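Local coordinates for protein translation initiation factor eIF2B subunit delta (Schizosaccharomyces pombe, PDB 5B04) that serves as a component of the eIF2B complex, which catalyses the exchange of GDP for GTP on the gamma subunit of the initiation factor eIF2, at residues E394-D399 / S429-V434; S301-E306 / G398-N403; P143-L148 / L168-I173. One frame throughout, in Å; residues are numbered along the deposited sequence.

Interaction 3 comes first along the chain and joins helices 143-154 and 160-177 of the N-terminal helical region. Interactions 1 and 2 lie in the Rossmann-like C-terminal part, their centres about 10 Å apart, and share Gly-398 and Asp-399. Interaction 1 pairs strand 395-396 with strand 425-435 in a small antiparallel sheet; interaction 2 leads from that edge to the loop after strand 294-300 of the large mixed sheet, and Ser-429 packs on Pro-303 between them. The centre of interaction 3 is about 26 Å from that of interaction 1 and 29 Å from that of interaction 2. Residues of the first two contacts meet eIF2B beta, those of the third eIF2B gamma, so one subunit faces two partners.

Interaction 1: residues E394-D399 / S429-V434; sequences ELAPGD and SLKYDV. With PO4 (phosphate ion), chain P.
With CG opposite the backbone N (chi1 -173°) and an extended chain, Glu-394 reaches obliquely across the edge of Tyr-432, whose own chi1 of -62° sets CG beside its backbone N and turns the ring edge to meet it. Glu-394 CB lies in the ring plane, 3.6 Å from Tyr-432 CE2, and OE1 sits at the same edge, with carboxylate and ring planes 51° apart. The ring's hydroxyl donates to the phosphate ion, Tyr-432 OH to O2 2.9 Å, and is also bonded to Arg-163; the ion, probably from the crystallisation liquor, takes a further bond from Ser-160 N. The Glu-394 carboxylate finds its salt bridge in Arg-205. Lys-431 NZ remains 4.2 Å from Glu-394 OE2, near enough to add a favourable field, probably, but not to form a salt bridge.

The backbones meet through Lys-431 N to Glu-394 O (3.0 Å) and Ala-396 N to Ser-429 O (3.0 Å). Between these bonds Leu-395 and Leu-430 form an antiparallel non-hydrogen-bonded pair, their CD2 methyls 3.6 Å apart on one face of the sheet. Ala-396 CB is on the other face, 3.9 Å from Lys-431 CE. Within this chain the short, weakly bonded strand 395-396 is an outermost strand of the small antiparallel sheet, with strand 425-435 between it and strand 352-355, while His-344 and Tyr-353 lie against the Tyr-432 ring.

Interaction 2: residues S301-E306 / G398-N403; sequences SRPEFE and GDQLVN
Arg-302 and Leu-401 hold the firmer part of this loop-to-loop contact, for the guanidinium of one meets the backbone carbonyl of the other. Arg-302 NH2 donates to Leu-401 O at 3.1 Å with an N-H...O angle of 159°. The oxygen lies almost in the guanidinium plane, yet the donor stands above the carbonyl plane and not on a lone pair. A weak second bond runs from Arg-302 NH1 to Leu-401 O at 3.4 Å. The bend at chi3 (60°) swings the group round to this position, where Leu-401 CD1 stands over the rim of one guanidinium face and Asn-403 O lies over the other.

Beside it, Pro-303 packs on Gln-400, in the 3-10 turn 398-400, and on Leu-401 just after it. Pro-303 CB is 3.6 Å from Gln-400 CB, the two side chains crossing at about a right angle. Pro-303 CB also lies 4.0 Å from Leu-401 CD1. A cis peptide bond before Pro-303 shapes this loop.

The contact is looser at the partly exposed residues Glu-304, Gln-400 and Asn-403; Asn-403 ND2 makes a weak hydrogen bond to Asp-407 O. Arg-302 NH1 also forms a salt bridge with Glu-239 of the eIF2B beta subunit. This buried arginine therefore ties segment 398-403, through Leu-401 O, to the subunit interface, where the Glu-239 carboxylate would be expected to help balance its positive charge.

Interaction 3: residues P143-L148 / L168-I173; sequences PAVIRL and LKTFKI
Ala-144 O accepts a hydrogen bond from Leu-148 N within helix 143-154 (3.3 Å) and is packed upon by Thr-170 CG2 of the facing helix (3.6 Å). The setting is an antiparallel helical hairpin, in which the consecutive helices 143-154 and 160-177 lie side by side in the N-terminal helical region. Their short segments run at 156° to one another, with axes 9.2 Å apart, and no hydrogen bond crosses between them, so the contact is held by van der Waals packing.

Thr-170 is the central side chain. Its CG2 stands opposite its backbone N while OG1 sits beside that N (chi1 -66°), an orientation that presents the methyl to helix 143-154 and lets the hydroxyl bond back to Asp-166 O, one turn earlier in its own helix. The polar atom is thereby satisfied locally, and the methyl packs on the Ala-144 backbone and on the side chains of Ala-144 and Val-145. Ala-144 CB lies 3.8 Å from Thr-170 CG2, its small size probably helping the backbones approach here, with the CA atoms of Ala-144 and Thr-170 6.0 Å apart. Val-145 CG2 comes to the same methyl from the buried side, the two side chains crossing at about a right angle.

At the solvent-facing end, Ile-173 CG2 touches Ala-144 CB at 4.2 Å. Beyond the pair, Val-145 packs on helix 186-204 and Leu-168 on helix 231-262, which extends the hairpin into a larger helical bundle. On a flank of helix 143-154, Arg-147 forms a salt bridge with Glu-38 of the eIF2B gamma subunit. Further along the interface, Leu-148 approaches Thr-170 obliquely, placing its CD2 methyl 4.0 Å from Thr-170 OG1.

Interaction 1: residues E394-D399 / S429-V434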
# COMPACT_ATOMS: atom_id res chain seq x y z
N GLU G 394 20.11 10.78 2.61
CA GLU G 394 21.41 11.00 3.23
C GLU G 394 21.45 10.42 4.63
O GLU G 394 20.66 10.79 5.50
CB GLU G 394 21.74 12.50 3.27
CG GLU G 394 23.15 12.80 3.74
CD GLU G 394 23.43 14.29 3.79
OE1 GLU G 394 22.85 15.04 2.98
OE2 GLU G 394 24.25 14.71 4.64
N LEU G 395 22.38 9.49 4.85
CA LEU G 395 22.51 8.84 6.15
C LEU G 395 23.14 9.75 7.19
O LEU G 395 24.17 10.38 6.94
CB LEU G 395 23.34 7.56 6.02
CG LEU G 395 22.65 6.37 5.36
CD1 LEU G 395 23.53 5.13 5.43
CD2 LEU G 395 21.31 6.12 6.01
N ALA G 396 22.51 9.82 8.36
CA ALA G 396 23.07 10.51 9.50
C ALA G 396 23.68 9.47 10.45
O ALA G 396 23.18 8.34 10.52
CB ALA G 396 22.01 11.34 10.21
N PRO G 397 24.76 9.84 11.16
CA PRO G 397 25.43 8.94 12.10
C PRO G 397 24.46 8.26 13.07
O PRO G 397 23.66 8.93 13.71
CB PRO G 397 26.37 9.89 12.86
CG PRO G 397 26.70 10.94 11.86
CD PRO G 397 25.45 11.14 11.05
N GLY G 398 24.54 6.94 13.15
CA GLY G 398 23.65 6.17 13.99
C GLY G 398 23.85 6.43 15.47
O GLY G 398 22.95 6.21 16.28
N ASP G 399 25.04 6.91 15.82
CA ASP G 399 25.38 7.20 17.21
C ASP G 399 24.59 8.39 17.75
O ASP G 399 24.47 8.56 18.97
CB ASP G 399 26.88 7.45 17.35
CG ASP G 399 27.72 6.28 16.86
OD1 ASP G 399 27.24 5.13 16.95
OD2 ASP G 399 28.84 6.52 16.38
N SER G 429 19.08 6.91 11.15
CA SER G 429 18.37 8.18 11.01
C SER G 429 18.59 8.77 9.63
O SER G 429 19.70 9.19 9.28
CB SER G 429 18.84 9.17 12.09
OG SER G 429 18.08 10.36 12.03
N LEU G 430 17.53 8.78 8.82
CA LEU G 430 17.58 9.43 7.52
C LEU G 430 17.45 10.94 7.71
O LEU G 430 16.78 11.40 8.63
CB LEU G 430 16.47 8.91 6.60
CG LEU G 430 16.42 7.41 6.34
CD1 LEU G 430 15.31 7.08 5.36
CD2 LEU G 430 17.76 6.91 5.83
N LYS G 431 18.08 11.71 6.83
CA LYS G 431 18.02 13.16 6.93
C LYS G 431 16.85 13.73 6.15
O LYS G 431 16.31 14.78 6.52
CB LYS G 431 19.33 13.79 6.44
CG LYS G 431 20.51 13.60 7.38
CD LYS G 431 21.39 14.84 7.39
CE LYS G 431 22.50 14.72 8.43
NZ LYS G 431 23.29 15.97 8.56
N TYR G 432 16.45 13.05 5.09
CA TYR G 432 15.47 13.63 4.17
C TYR G 432 14.22 12.79 3.97
O TYR G 432 14.07 11.71 4.54
CB TYR G 432 16.14 13.91 2.82
CG TYR G 432 17.27 14.91 2.94
CD1 TYR G 432 16.99 16.26 3.12
CD2 TYR G 432 18.59 14.51 2.90
CE1 TYR G 432 18.02 17.18 3.24
CE2 TYR G 432 19.62 15.42 3.01
CZ TYR G 432 19.33 16.76 3.18
OH TYR G 432 20.35 17.68 3.30
N ASP G 433 13.32 13.30 3.13
CA ASP G 433 11.95 12.82 3.09
C ASP G 433 11.22 13.30 1.84
O ASP G 433 11.22 14.49 1.54
CB ASP G 433 11.22 13.30 4.35
CG ASP G 433 9.93 12.57 4.60
OD1 ASP G 433 9.73 11.48 4.01
OD2 ASP G 433 9.12 13.07 5.41
N VAL G 434 10.60 12.37 1.12
CA VAL G 434 9.87 12.72 -0.09
C VAL G 434 8.37 12.87 0.18
O VAL G 434 7.68 11.89 0.43
CB VAL G 434 10.07 11.67 -1.20
CG1 VAL G 434 9.24 12.02 -2.43
CG2 VAL G 434 11.55 11.56 -1.56
P PO4 P . 18.50 21.12 4.02
O1 PO4 P . 17.06 20.67 3.94
O2 PO4 P . 19.32 20.38 3.00
O3 PO4 P . 18.58 22.61 3.75
O4 PO4 P . 19.03 20.84 5.41

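Interaction 2: residues S301-E306 / G398-N403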
# COMPACT_ATOMS: atom_id res chain seq x y z
N SER G 301 12.24 17.54 16.31
CA SER G 301 12.45 16.10 16.20
C SER G 301 13.85 15.69 16.63
O SER G 301 14.77 16.51 16.68
CB SER G 301 12.18 15.63 14.77
OG SER G 301 12.40 14.23 14.65
N ARG G 302 14.01 14.40 16.94
CA ARG G 302 15.32 13.82 17.23
C ARG G 302 16.05 13.52 15.92
O ARG G 302 15.42 13.49 14.86
CB ARG G 302 15.16 12.56 18.07
CG ARG G 302 14.86 12.82 19.54
CD ARG G 302 15.37 11.67 20.39
NE ARG G 302 16.81 11.49 20.24
CZ ARG G 302 17.43 10.32 20.37
NH1 ARG G 302 16.74 9.22 20.65
NH2 ARG G 302 18.74 10.25 20.22
N PRO G 303 17.38 13.28 15.96
CA PRO G 303 18.31 13.26 17.10
C PRO G 303 18.71 14.65 17.59
O PRO G 303 18.58 14.92 18.79
CB PRO G 303 19.53 12.52 16.53
CG PRO G 303 19.47 12.76 15.08
CD PRO G 303 18.02 12.84 14.71
N GLU G 304 19.20 15.51 16.71
CA GLU G 304 19.49 16.89 17.09
C GLU G 304 18.22 17.71 16.94
O GLU G 304 17.38 17.41 16.09
CB GLU G 304 20.63 17.48 16.25
CG GLU G 304 20.27 17.79 14.81
CD GLU G 304 20.16 16.55 13.96
OE1 GLU G 304 20.82 15.54 14.29
OE2 GLU G 304 19.41 16.58 12.96
N PHE G 305 18.08 18.74 17.77
CA PHE G 305 16.83 19.46 17.86
C PHE G 305 16.94 20.87 17.27
O PHE G 305 17.15 21.84 17.99
CB PHE G 305 16.37 19.54 19.32
CG PHE G 305 16.29 18.20 20.00
CD1 PHE G 305 17.42 17.62 20.56
CD2 PHE G 305 15.08 17.52 20.09
CE1 PHE G 305 17.35 16.38 21.19
CE2 PHE G 305 15.01 16.29 20.72
CZ PHE G 305 16.14 15.72 21.27
N GLU G 306 16.80 20.96 15.95
CA GLU G 306 16.93 22.24 15.25
C GLU G 306 15.77 23.18 15.55
O GLU G 306 15.89 24.39 15.41
CB GLU G 306 17.02 22.02 13.74
CG GLU G 306 18.34 21.43 13.27
CD GLU G 306 18.26 19.94 13.01
OE1 GLU G 306 17.42 19.27 13.65
OE2 GLU G 306 19.03 19.44 12.17
N GLY G 398 24.54 6.94 13.15
CA GLY G 398 23.65 6.17 13.99
C GLY G 398 23.85 6.43 15.47
O GLY G 398 22.95 6.21 16.28
N ASP G 399 25.04 6.91 15.82
CA ASP G 399 25.38 7.20 17.21
C ASP G 399 24.59 8.39 17.75
O ASP G 399 24.47 8.56 18.97
CB ASP G 399 26.88 7.45 17.35
CG ASP G 399 27.72 6.28 16.86
OD1 ASP G 399 27.24 5.13 16.95
OD2 ASP G 399 28.84 6.52 16.38
N GLN G 400 24.07 9.21 16.85
CA GLN G 400 23.24 10.35 17.23
C GLN G 400 21.97 9.89 17.95
O GLN G 400 21.41 10.62 18.77
CB GLN G 400 22.88 11.18 16.00
CG GLN G 400 23.83 12.33 15.72
CD GLN G 400 23.71 13.45 16.75
OE1 GLN G 400 22.82 14.29 16.66
NE2 GLN G 400 24.61 13.45 17.72
N LEU G 401 21.52 8.68 17.63
CA LEU G 401 20.28 8.14 18.17
C LEU G 401 20.49 7.51 19.55
O LEU G 401 19.52 7.24 20.26
CB LEU G 401 19.69 7.11 17.20
CG LEU G 401 18.25 7.32 16.75
CD1 LEU G 401 18.02 8.77 16.34
CD2 LEU G 401 17.93 6.39 15.60
N VAL G 402 21.72 7.32 19.96
CA VAL G 402 22.02 6.84 21.30
C VAL G 402 21.62 7.79 22.42
O VAL G 402 21.21 7.36 23.46
CB VAL G 402 23.49 6.49 21.44
CG1 VAL G 402 23.81 6.02 22.85
CG2 VAL G 402 23.85 5.42 20.45
N ASN G 403 21.82 9.07 22.23
CA ASN G 403 21.66 9.98 23.34
C ASN G 403 20.26 9.86 23.84
O ASN G 403 19.33 9.94 23.08
CB ASN G 403 21.95 11.41 22.86
CG ASN G 403 21.34 12.48 23.74
OD1 ASN G 403 22.05 13.22 24.40
ND2 ASN G 403 20.02 12.57 23.74

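Interaction 3: residues P143-L148 / L168-I173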
# COMPACT_ATOMS: atom_id res chain seq x y z
N PRO G 143 42.75 25.87 0.79
CA PRO G 143 42.43 26.10 2.21
C PRO G 143 40.95 26.41 2.47
O PRO G 143 40.35 25.81 3.36
CB PRO G 143 43.30 27.30 2.57
CG PRO G 143 44.49 27.15 1.70
CD PRO G 143 43.98 26.58 0.40
N ALA G 144 40.38 27.33 1.70
CA ALA G 144 38.98 27.71 1.85
C ALA G 144 38.06 26.52 1.61
O ALA G 144 36.98 26.42 2.21
CB ALA G 144 38.63 28.85 0.91
N VAL G 145 38.48 25.61 0.74
CA VAL G 145 37.73 24.39 0.47
C VAL G 145 37.79 23.45 1.67
O VAL G 145 36.81 22.81 2.02
CB VAL G 145 38.25 23.67 -0.79
CG1 VAL G 145 37.48 22.38 -1.04
CG2 VAL G 145 38.17 24.58 -2.00
N ILE G 146 38.97 23.39 2.29
CA ILE G 146 39.18 22.52 3.45
C ILE G 146 38.28 22.90 4.62
O ILE G 146 37.60 22.05 5.19
CB ILE G 146 40.65 22.57 3.92
CG1 ILE G 146 41.58 22.11 2.80
CG2 ILE G 146 40.84 21.71 5.16
CD1 ILE G 146 43.05 22.15 3.18
N ARG G 147 38.28 24.19 4.96
CA ARG G 147 37.47 24.68 6.08
C ARG G 147 35.99 24.49 5.81
O ARG G 147 35.21 24.25 6.73
CB ARG G 147 37.77 26.16 6.34
CG ARG G 147 39.26 26.49 6.40
CD ARG G 147 39.50 27.88 6.95
NE ARG G 147 40.93 28.17 7.07
CZ ARG G 147 41.50 28.68 8.16
NH1 ARG G 147 40.76 28.95 9.23
NH2 ARG G 147 42.80 28.91 8.18
N LEU G 148 35.60 24.59 4.54
CA LEU G 148 34.22 24.34 4.14
C LEU G 148 33.89 22.87 4.31
O LEU G 148 32.77 22.52 4.70
CB LEU G 148 33.99 24.78 2.69
CG LEU G 148 32.54 24.74 2.20
CD1 LEU G 148 31.71 25.80 2.91
CD2 LEU G 148 32.47 24.91 0.69
N LEU G 168 29.72 28.80 -3.28
CA LEU G 168 30.03 29.69 -4.38
C LEU G 168 31.11 30.70 -4.00
O LEU G 168 32.09 30.85 -4.72
CB LEU G 168 28.77 30.41 -4.86
CG LEU G 168 27.77 29.51 -5.60
CD1 LEU G 168 26.49 30.26 -5.93
CD2 LEU G 168 28.41 28.94 -6.86
N LYS G 169 30.92 31.37 -2.87
CA LYS G 169 31.88 32.36 -2.38
C LYS G 169 33.26 31.74 -2.17
O LYS G 169 34.28 32.40 -2.36
CB LYS G 169 31.39 32.99 -1.08
CG LYS G 169 30.16 33.86 -1.25
CD LYS G 169 29.51 34.19 0.09
CE LYS G 169 30.43 35.03 0.96
NZ LYS G 169 29.78 35.39 2.25
N THR G 170 33.28 30.47 -1.78
CA THR G 170 34.54 29.74 -1.62
C THR G 170 35.18 29.51 -2.98
O THR G 170 36.39 29.67 -3.14
CB THR G 170 34.32 28.38 -0.92
OG1 THR G 170 33.90 28.61 0.43
CG2 THR G 170 35.60 27.56 -0.92
N PHE G 171 34.37 29.14 -3.97
CA PHE G 171 34.87 28.85 -5.31
C PHE G 171 35.40 30.10 -6.01
O PHE G 171 36.23 30.00 -6.91
CB PHE G 171 33.78 28.19 -6.16
CG PHE G 171 33.64 26.72 -5.91
CD1 PHE G 171 34.58 26.03 -5.17
CD2 PHE G 171 32.56 26.01 -6.44
CE1 PHE G 171 34.46 24.67 -4.94
CE2 PHE G 171 32.43 24.65 -6.22
CZ PHE G 171 33.38 23.98 -5.47
N LYS G 172 34.91 31.27 -5.60
CA LYS G 172 35.46 32.51 -6.12
C LYS G 172 36.89 32.68 -5.61
O LYS G 172 37.79 32.99 -6.38
CB LYS G 172 34.61 33.72 -5.72
CG LYS G 172 33.13 33.53 -5.94
CD LYS G 172 32.39 34.87 -6.01
CE LYS G 172 33.03 35.92 -5.13
NZ LYS G 172 32.26 37.20 -5.19
N ILE G 173 37.07 32.45 -4.31
CA ILE G 173 38.39 32.45 -3.70
C ILE G 173 39.28 31.42 -4.38
O ILE G 173 40.46 31.67 -4.63
CB ILE G 173 38.31 32.13 -2.18
CG1 ILE G 173 37.47 33.18 -1.46
CG2 ILE G 173 39.70 32.05 -1.58
CD1 ILE G 173 38.23 34.42 -1.06